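Local structure of poly-gamma-glutamate hydrolase (Bacillus phage phiNIT1, 3A9L) at residues Val27-Pro32 with Val90-Lys95; Ile35-His40 with Ser62-Gln67; His96-Ser101 with Cys156-Gly161. The protein hydrolyses the gamma-glutamyl linkages of bacterial poly-gamma-glutamate as a phage-encoded zinc peptidase. All blocks are in the same frame, centred on the assembly; numbering follows the deposited sequence.

Contact 1. Residues Val27-Pro32 with Val90-Lys95; sequences VKRQNP and VCMLSK
Lys95 O is gripped by two waters that both reach across to Val27-Pro32. The first water donates to Lys95 O (2.7 Å) and to Asn31 O. That same water accepts from Arg29 NE at 2.9 Å, lying at the edge of the guanidinium and in its plane, so three groups fix its position. The second water joins Lys95 O to Pro32 O, with 2.6 Å between the water and Pro32 O. Lys95 CB lies over one face of the Arg29 guanidinium, 3.5 Å above the plane and toward its rim, while the lysine chain, bent at chi2 and chi4, carries its end away and leaves Lys95 NZ 5.4 Å from Arg29 NH1. Deeper in, Met92 fills the gap between strand and helix. Folded at both chi2 (-71°) and chi3 (-73°), it brings CE to 3.6 Å from both Val27 CG1 and Arg29 CB. Helix 87-94 packs against strand 23-29, the outermost strand of this chain's part of the sheet, beside strand 62-68, where Met92 also touches Ser62. An antiparallel strand of the second subunit continues the sheet beyond Val27-Arg29, and Met88 of that subunit packs on Met92.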
loop_
_atom_site.group_PDB
_atom_site.type_symbol
_atom_site.label_atom_id
_atom_site.label_comp_id
_atom_site.label_asym_id
_atom_site.label_seq_id
_atom_site.Cartn_x
_atom_site.Cartn_y
_atom_site.Cartn_z
ATOM N N VAL A 27 0.632 0.804 2.011
ATOM C CA VAL A 27 2.067 0.425 1.878
ATOM C C VAL A 27 2.487 0.596 0.415
ATOM O O VAL A 27 1.785 0.177 -0.490
ATOM C CB VAL A 27 2.319 -1.058 2.272
ATOM C CG1 VAL A 27 3.813 -1.410 2.210
ATOM C CG2 VAL A 27 1.769 -1.409 3.644
ATOM N N LYS A 28 3.637 1.209 0.181
ATOM C CA LYS A 28 4.244 1.094 -1.110
ATOM C C LYS A 28 5.729 0.848 -0.910
ATOM O O LYS A 28 6.438 1.739 -0.496
ATOM C CB LYS A 28 3.968 2.349 -1.992
ATOM C CG LYS A 28 4.508 2.151 -3.472
ATOM C CD LYS A 28 4.299 3.376 -4.343
ATOM C CE LYS A 28 4.566 3.058 -5.832
ATOM N NZ LYS A 28 4.309 4.224 -6.739
ATOM N N ARG A 29 6.174 -0.380 -1.172
ATOM C CA ARG A 29 7.564 -0.748 -1.077
ATOM C C ARG A 29 8.140 -0.568 -2.489
ATOM O O ARG A 29 7.698 -1.247 -3.435
ATOM C CB ARG A 29 7.709 -2.202 -0.584
ATOM C CG ARG A 29 9.156 -2.516 -0.222
ATOM C CD ARG A 29 9.443 -3.953 0.202
ATOM N NE ARG A 29 10.890 -4.166 0.224
ATOM C CZ ARG A 29 11.513 -5.337 0.075
ATOM N NH1 ARG A 29 10.836 -6.452 -0.034
ATOM N NH2 ARG A 29 12.839 -5.385 0.086
ATOM N N GLN A 30 9.100 0.349 -2.618
ATOM C CA GLN A 30 9.601 0.795 -3.903
ATOM C C GLN A 30 11.043 1.288 -3.824
ATOM O O GLN A 30 11.567 1.835 -4.777
ATOM C CB GLN A 30 8.668 1.874 -4.501
ATOM C CG GLN A 30 8.641 3.223 -3.756
ATOM C CD GLN A 30 7.934 4.323 -4.538
ATOM O OE1 GLN A 30 7.545 4.144 -5.704
ATOM N NE2 GLN A 30 7.755 5.471 -3.900
ATOM N N ASN A 31 11.684 1.058 -2.686
ATOM C CA ASN A 31 13.063 1.485 -2.458
ATOM C C ASN A 31 13.774 0.510 -1.506
ATOM O O ASN A 31 13.189 0.126 -0.484
ATOM C CB ASN A 31 13.081 2.925 -1.914
ATOM C CG ASN A 31 14.452 3.605 -2.037
ATOM O OD1 ASN A 31 15.264 3.553 -1.107
ATOM N ND2 ASN A 31 14.707 4.246 -3.176
ATOM N N PRO A 32 15.021 0.086 -1.844
ATOM C CA PRO A 32 15.859 -0.725 -0.962
ATOM C C PRO A 32 16.384 -0.009 0.292
ATOM O O PRO A 32 16.636 -0.666 1.318
ATOM C CB PRO A 32 17.052 -1.080 -1.856
ATOM C CG PRO A 32 17.068 -0.002 -2.893
ATOM C CD PRO A 32 15.653 0.259 -3.168
ATOM N N VAL A 90 6.429 -3.807 10.604
ATOM C CA VAL A 90 7.622 -4.507 11.063
ATOM C C VAL A 90 8.319 -5.250 9.926
ATOM O O VAL A 90 9.549 -5.309 9.884
ATOM C CB VAL A 90 7.259 -5.536 12.156
ATOM C CG1 VAL A 90 8.484 -6.250 12.681
ATOM C CG2 VAL A 90 6.488 -4.864 13.300
ATOM N N CYS A 91 7.539 -5.835 9.027
ATOM C CA CYS A 91 8.122 -6.473 7.863
ATOM C C CYS A 91 8.773 -5.375 6.991
ATOM O O CYS A 91 9.927 -5.475 6.618
ATOM C CB CYS A 91 7.069 -7.302 7.128
ATOM S SG CYS A 91 7.711 -8.361 5.844
ATOM N N MET A 92 8.046 -4.310 6.694
ATOM C CA MET A 92 8.588 -3.209 5.894
ATOM C C MET A 92 9.853 -2.619 6.519
ATOM O O MET A 92 10.888 -2.523 5.872
ATOM C CB MET A 92 7.528 -2.116 5.694
ATOM C CG MET A 92 6.472 -2.498 4.700
ATOM S SD MET A 92 7.181 -2.485 3.030
ATOM C CE MET A 92 7.349 -0.755 2.693
ATOM N N LEU A 93 9.796 -2.273 7.803
ATOM C CA LEU A 93 10.988 -1.682 8.429
ATOM C C LEU A 93 12.237 -2.529 8.202
ATOM O O LEU A 93 13.285 -1.992 7.818
ATOM C CB LEU A 93 10.770 -1.391 9.923
ATOM C CG LEU A 93 10.203 0.015 10.233
ATOM C CD1 LEU A 93 11.304 1.002 10.025
ATOM C CD2 LEU A 93 9.002 0.367 9.346
ATOM N N SER A 94 12.109 -3.841 8.402
ATOM C CA SER A 94 13.220 -4.779 8.332
ATOM C C SER A 94 13.807 -4.921 6.941
ATOM O O SER A 94 14.919 -5.458 6.793
ATOM C CB SER A 94 12.778 -6.167 8.795
ATOM O OG SER A 94 11.965 -6.749 7.775
ATOM N N LYS A 95 13.049 -4.478 5.939
ATOM C CA LYS A 95 13.453 -4.553 4.524
ATOM C C LYS A 95 14.112 -3.258 4.010
ATOM O O LYS A 95 14.473 -3.127 2.827
ATOM C CB LYS A 95 12.240 -4.940 3.664
ATOM C CG LYS A 95 11.572 -6.266 4.027
ATOM C CD LYS A 95 12.562 -7.428 4.026
ATOM C CE LYS A 95 11.838 -8.781 3.972
ATOM N NZ LYS A 95 10.641 -8.826 4.854
HETATM O O HOH W 1 12.986 -2.229 0.800
HETATM O O HOH W 2 16.973 -3.249 1.316
#

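Contact 2. Residues Ile35-His40 with Ser62-Gln67. With ZN (zinc ion), chain C.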
loop_
_atom_site.group_PDB
_atom_site.type_symbol
_atom_site.label_atom_id
_atom_site.label_comp_id
_atom_site.label_asym_id
_atom_site.label_seq_id
_atom_site.Cartn_x
_atom_site.Cartn_y
_atom_site.Cartn_z
ATOM N N ILE A 35 12.508 4.387 3.845
ATOM C CA ILE A 35 11.066 4.267 3.980
ATOM C C ILE A 35 10.552 5.404 4.890
ATOM O O ILE A 35 11.068 5.613 5.973
ATOM C CB ILE A 35 10.642 2.878 4.569
ATOM C CG1 ILE A 35 9.125 2.811 4.764
ATOM C CG2 ILE A 35 11.427 2.562 5.866
ATOM C CD1 ILE A 35 8.574 1.437 5.237
ATOM N N TYR A 36 9.564 6.141 4.404
ATOM C CA TYR A 36 8.981 7.211 5.157
ATOM C C TYR A 36 7.636 6.754 5.604
ATOM O O TYR A 36 6.846 6.246 4.812
ATOM C CB TYR A 36 8.838 8.435 4.274
ATOM C CG TYR A 36 10.149 8.997 3.827
ATOM C CD1 TYR A 36 10.959 9.689 4.724
ATOM C CD2 TYR A 36 10.602 8.819 2.522
ATOM C CE1 TYR A 36 12.168 10.235 4.328
ATOM C CE2 TYR A 36 11.844 9.354 2.124
ATOM C CZ TYR A 36 12.595 10.069 3.044
ATOM O OH TYR A 36 13.810 10.605 2.696
ATOM N N PHE A 37 7.359 6.924 6.888
ATOM C CA PHE A 37 6.153 6.283 7.413
ATOM C C PHE A 37 5.641 6.901 8.693
ATOM O O PHE A 37 6.338 7.649 9.368
ATOM C CB PHE A 37 6.388 4.772 7.590
ATOM C CG PHE A 37 7.108 4.415 8.843
ATOM C CD1 PHE A 37 8.507 4.494 8.920
ATOM C CD2 PHE A 37 6.394 4.019 9.964
ATOM C CE1 PHE A 37 9.168 4.171 10.115
ATOM C CE2 PHE A 37 7.042 3.701 11.163
ATOM C CZ PHE A 37 8.421 3.788 11.246
ATOM N N SER A 38 4.391 6.594 9.012
ATOM C CA SER A 38 3.825 6.987 10.282
ATOM C C SER A 38 2.888 5.885 10.836
ATOM O O SER A 38 2.096 5.298 10.094
ATOM C CB SER A 38 3.120 8.335 10.184
ATOM O OG SER A 38 2.457 8.601 11.409
ATOM N N PRO A 39 3.023 5.567 12.139
ATOM C CA PRO A 39 2.051 4.666 12.765
ATOM C C PRO A 39 0.783 5.397 13.221
ATOM O O PRO A 39 -0.201 4.753 13.636
ATOM C CB PRO A 39 2.811 4.116 13.975
ATOM C CG PRO A 39 3.805 5.178 14.347
ATOM C CD PRO A 39 4.174 5.873 13.023
ATOM N N HIS A 40 0.852 6.729 13.172
ATOM C CA HIS A 40 -0.188 7.645 13.683
ATOM C C HIS A 40 -0.725 8.591 12.582
ATOM O O HIS A 40 -0.886 9.824 12.779
ATOM C CB HIS A 40 0.322 8.378 14.953
ATOM C CG HIS A 40 0.931 7.453 15.977
ATOM N ND1 HIS A 40 1.942 7.833 16.832
ATOM C CD2 HIS A 40 0.685 6.149 16.257
ATOM C CE1 HIS A 40 2.304 6.811 17.584
ATOM N NE2 HIS A 40 1.561 5.771 17.245
ATOM N N SER A 62 10.009 4.390 -0.094
ATOM C CA SER A 62 8.841 3.571 0.224
ATOM C C SER A 62 7.984 4.333 1.259
ATOM O O SER A 62 8.463 5.288 1.905
ATOM C CB SER A 62 9.220 2.199 0.795
ATOM O OG SER A 62 10.068 1.431 -0.038
ATOM N N LEU A 63 6.727 3.909 1.377
ATOM C CA LEU A 63 5.711 4.538 2.209
ATOM C C LEU A 63 5.012 3.469 3.028
ATOM O O LEU A 63 4.767 2.356 2.547
ATOM C CB LEU A 63 4.675 5.249 1.310
ATOM C CG LEU A 63 3.332 5.796 1.816
ATOM C CD1 LEU A 63 2.818 6.964 0.947
ATOM C CD2 LEU A 63 2.251 4.712 1.967
ATOM N N TYR A 64 4.681 3.814 4.273
ATOM C CA TYR A 64 3.768 3.000 5.077
ATOM C C TYR A 64 2.996 3.963 5.924
ATOM O O TYR A 64 3.616 4.864 6.483
ATOM C CB TYR A 64 4.530 2.059 5.996
ATOM C CG TYR A 64 3.628 1.389 7.014
ATOM C CD1 TYR A 64 3.328 2.020 8.233
ATOM C CD2 TYR A 64 3.080 0.150 6.768
ATOM C CE1 TYR A 64 2.527 1.431 9.148
ATOM C CE2 TYR A 64 2.276 -0.463 7.699
ATOM C CZ TYR A 64 1.999 0.186 8.871
ATOM O OH TYR A 64 1.185 -0.384 9.792
ATOM N N LEU A 65 1.676 3.766 6.031
ATOM C CA LEU A 65 0.805 4.606 6.886
ATOM C C LEU A 65 -0.253 3.793 7.599
ATOM O O LEU A 65 -1.077 3.147 6.949
ATOM C CB LEU A 65 0.051 5.615 6.027
ATOM C CG LEU A 65 0.749 6.635 5.180
ATOM C CD1 LEU A 65 -0.311 7.308 4.367
ATOM C CD2 LEU A 65 1.488 7.656 6.076
ATOM N N PHE A 66 -0.254 3.821 8.925
ATOM C CA PHE A 66 -1.375 3.253 9.697
ATOM C C PHE A 66 -2.248 4.429 10.022
ATOM O O PHE A 66 -1.820 5.325 10.757
ATOM C CB PHE A 66 -0.890 2.551 10.987
ATOM C CG PHE A 66 -1.988 1.871 11.762
ATOM C CD1 PHE A 66 -2.702 2.584 12.745
ATOM C CD2 PHE A 66 -2.296 0.525 11.559
ATOM C CE1 PHE A 66 -3.735 1.978 13.465
ATOM C CE2 PHE A 66 -3.320 -0.082 12.282
ATOM C CZ PHE A 66 -4.038 0.648 13.242
ATOM N N GLN A 67 -3.446 4.457 9.423
ATOM C CA GLN A 67 -4.262 5.688 9.385
ATOM C C GLN A 67 -5.538 5.563 10.198
ATOM O O GLN A 67 -6.276 4.600 10.001
ATOM C CB GLN A 67 -4.678 5.998 7.929
ATOM C CG GLN A 67 -3.554 6.415 6.960
ATOM C CD GLN A 67 -4.098 7.167 5.743
ATOM O OE1 GLN A 67 -3.871 8.363 5.598
ATOM N NE2 GLN A 67 -4.876 6.491 4.919
HETATM ZN ZN ZN C . 2.871 9.790 17.153
HETATM O O HOH W 3 3.570 11.588 18.362
#
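The rings of Phe37 and Tyr64 meet obliquely, Phe37 CD2 lying 4.0 Å from Tyr64 CD1, and their CB atoms touch where the two strands run side by side. Phe37 CG sits between its backbone N and carbonyl carbon (chi1 81°), which swings the ring away from strand 62-68, whereas Tyr64 CG is anti to its backbone N (chi1 170°), its CB touching Ile35 CD1 and its CD1 and CE1 carried past Ser38 O. The phenol of Tyr64 ends on Glu86. Phe66 CD1 approaches Pro39 O to 3.4 Å at the corner where the chain leaves the ladder. The His40 ring carries Pro39 CG over the centre of one face, 3.7 Å above the plane, and points ND1 at the zinc ion, 2.2 Å away. At the other nitrogen, NE2 bonds to the carbonyl of Val79, which fixes the rotation of the ring and would be expected to favour ND1 as the metal-binding atom.

Beneath these groups the backbones pair in parallel. Tyr36 N donates to Ser62 O with an N-H...O angle of 170°, and Phe66 N to Ser38 O at 3.0 Å, nearly straight on to the carbonyl; between them Ser38 N donates to Tyr64 O, and the bond from Tyr64 N to Tyr36 O is weak. Ser38 OG accepts from His40 N at 3.0 Å, an ST turn where the chain turns at Pro39 and His40, and it is bonded as well to Phe102 O. The strands belong to a right-handed beta-alpha-beta crossover through helix 48-59, which packs on Ser38 and Leu65. His40, at the corner in the chain, joins Glu45, His103 and water at the zinc, consistent with the metal site of a zinc exopeptidase-like fold.

Contact 3. Residues His96-Ser101 with Cys156-Gly161; sequences HTDAVS and CASGKG
Cys156 overlaps Ala99, their CB atoms 3.8 Å apart, an apolar touch between the 96-101 segment and the 156-161 loop. Its SG lies between the backbone N and the carbonyl carbon (chi1 56°), which turns the sulfur toward the backbone of Thr97 and Ala99. Thr97 O takes two bonds from one residue. Ser158 OG donates to it at 2.6 Å, nearly in line with the carbonyl (C=O...OG angle 162°), while Ser158 N comes in more bent, at 3.2 Å from Thr97 O. The serine owes this reach to chi1 of 69°, which folds the hydroxyl back over its own backbone. Next door, Ala157 N donates to His96 O at 2.7 Å, and the Thr97 methyl CG2 packs against Ser158 CB.

Two waters extend the junction. One donates to both Asp98 OD1 and Ser158 OG, lying 2.6 Å from Ser158 OG, and accepts from Lys160 NZ. It thereby bridges the carboxylate and the ammonium group, which do not meet directly: Asp98 OD1 and Lys160 NZ are 5.3 Å apart. The other links Asp98 OD1 to Ala99 N. The second carboxylate oxygen, Asp98 OD2, bonds to the hydroxyl of Tyr207 on helix 190-209. The 156-161 loop lies against His96-Ala99 and leads into strand 162-167, with which Ala99 and Ser101 pair through Val162; strand 34-42 flanks 98-105 on its other edge, and Leu93 of helix 87-94 packs on both Ala99 and Cys156.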
loop_
_atom_site.group_PDB
_atom_site.type_symbol
_atom_site.label_atom_id
_atom_site.label_comp_id
_atom_site.label_asym_id
_atom_site.label_seq_id
_atom_site.Cartn_x
_atom_site.Cartn_y
_atom_site.Cartn_z
ATOM N N HIS A 96 14.293 -2.301 4.918
ATOM C CA HIS A 96 14.925 -1.036 4.557
ATOM C C HIS A 96 16.088 -0.701 5.468
ATOM O O HIS A 96 16.000 -0.823 6.694
ATOM C CB HIS A 96 13.931 0.116 4.606
ATOM C CG HIS A 96 12.788 -0.049 3.675
ATOM N ND1 HIS A 96 11.716 -0.860 3.955
ATOM C CD2 HIS A 96 12.545 0.494 2.460
ATOM C CE1 HIS A 96 10.862 -0.814 2.948
ATOM N NE2 HIS A 96 11.351 -0.012 2.024
ATOM N N THR A 97 17.166 -0.231 4.855
ATOM C CA THR A 97 18.314 0.241 5.622
ATOM C C THR A 97 17.974 1.349 6.589
ATOM O O THR A 97 18.381 1.303 7.748
ATOM C CB THR A 97 19.407 0.764 4.705
ATOM O OG1 THR A 97 19.640 -0.217 3.691
ATOM C CG2 THR A 97 20.738 1.023 5.510
ATOM N N ASP A 98 17.256 2.350 6.080
ATOM C CA ASP A 98 16.992 3.567 6.797
ATOM C C ASP A 98 15.496 3.754 6.932
ATOM O O ASP A 98 14.726 3.180 6.165
ATOM C CB ASP A 98 17.628 4.756 6.070
ATOM C CG ASP A 98 19.144 4.681 6.051
ATOM O OD1 ASP A 98 19.759 4.562 7.132
ATOM O OD2 ASP A 98 19.744 4.731 4.962
ATOM N N ALA A 99 15.092 4.564 7.911
ATOM C CA ALA A 99 13.690 4.880 8.122
ATOM C C ALA A 99 13.557 6.252 8.748
ATOM O O ALA A 99 14.332 6.615 9.643
ATOM C CB ALA A 99 13.019 3.821 9.023
ATOM N N VAL A 100 12.617 7.021 8.224
ATOM C CA VAL A 100 12.225 8.309 8.817
ATOM C C VAL A 100 10.739 8.280 9.203
ATOM O O VAL A 100 9.863 8.076 8.350
ATOM C CB VAL A 100 12.525 9.470 7.848
ATOM C CG1 VAL A 100 12.004 10.780 8.393
ATOM C CG2 VAL A 100 14.014 9.599 7.603
ATOM N N SER A 101 10.433 8.516 10.479
ATOM C CA SER A 101 9.029 8.416 10.941
ATOM C C SER A 101 8.459 9.813 11.154
ATOM O O SER A 101 9.189 10.704 11.499
ATOM C CB SER A 101 8.930 7.632 12.229
ATOM O OG SER A 101 9.647 8.258 13.278
ATOM N N CYS A 156 14.329 -0.465 11.553
ATOM C CA CYS A 156 14.834 -0.668 10.181
ATOM C C CYS A 156 16.072 -1.587 10.261
ATOM O O CYS A 156 16.496 -1.989 11.356
ATOM C CB CYS A 156 15.126 0.663 9.482
ATOM S SG CYS A 156 16.283 1.686 10.414
ATOM N N ALA A 157 16.600 -1.965 9.103
ATOM C CA ALA A 157 17.682 -2.920 9.039
ATOM C C ALA A 157 18.947 -2.416 9.731
ATOM O O ALA A 157 19.652 -3.185 10.386
ATOM C CB ALA A 157 17.967 -3.328 7.600
ATOM N N SER A 158 19.211 -1.120 9.603
ATOM C CA SER A 158 20.412 -0.538 10.178
ATOM C C SER A 158 20.251 -0.439 11.703
ATOM O O SER A 158 21.250 -0.369 12.433
ATOM C CB SER A 158 20.732 0.813 9.534
ATOM O OG SER A 158 19.758 1.797 9.912
ATOM N N GLY A 159 19.007 -0.505 12.180
ATOM C CA GLY A 159 18.701 -0.311 13.602
ATOM C C GLY A 159 18.803 1.146 14.076
ATOM O O GLY A 159 18.846 1.412 15.282
ATOM N N LYS A 160 18.867 2.087 13.136
ATOM C CA LYS A 160 19.071 3.503 13.444
ATOM C C LYS A 160 18.145 4.353 12.576
ATOM O O LYS A 160 18.399 4.528 11.376
ATOM C CB LYS A 160 20.520 3.904 13.160
ATOM C CG LYS A 160 21.591 3.151 13.896
ATOM C CD LYS A 160 22.978 3.640 13.472
ATOM C CE LYS A 160 23.176 3.611 11.955
ATOM N NZ LYS A 160 23.024 4.958 11.293
ATOM N N GLY A 161 17.074 4.881 13.173
ATOM C CA GLY A 161 16.063 5.614 12.437
ATOM C C GLY A 161 16.045 7.086 12.838
ATOM O O GLY A 161 16.842 7.490 13.667
HETATM O O HOH W 4 17.723 5.633 9.305
HETATM O O HOH W 5 21.221 3.861 9.366
#

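How the contacts relate
From the N terminus, strand 23-29 supplies the first half of contact 1, and the chain then runs through strand 34-42, helix 48-59 and strand 62-68. Contact 2 closes inside this excursion, so it is nested within the larger loop that contact 1 closes when helix 87-94 arrives. Contact 3 follows in series: it opens directly after Lys95 and closes some 55 residues later, ahead of strand 162-167. His96 links all three, since its ring bonds to Met92 O of contact 1 and Ser62 OG of contact 2. Together the contacts tie helix 87-94 and the 156-161 loop to neighbouring strands of one mixed sheet.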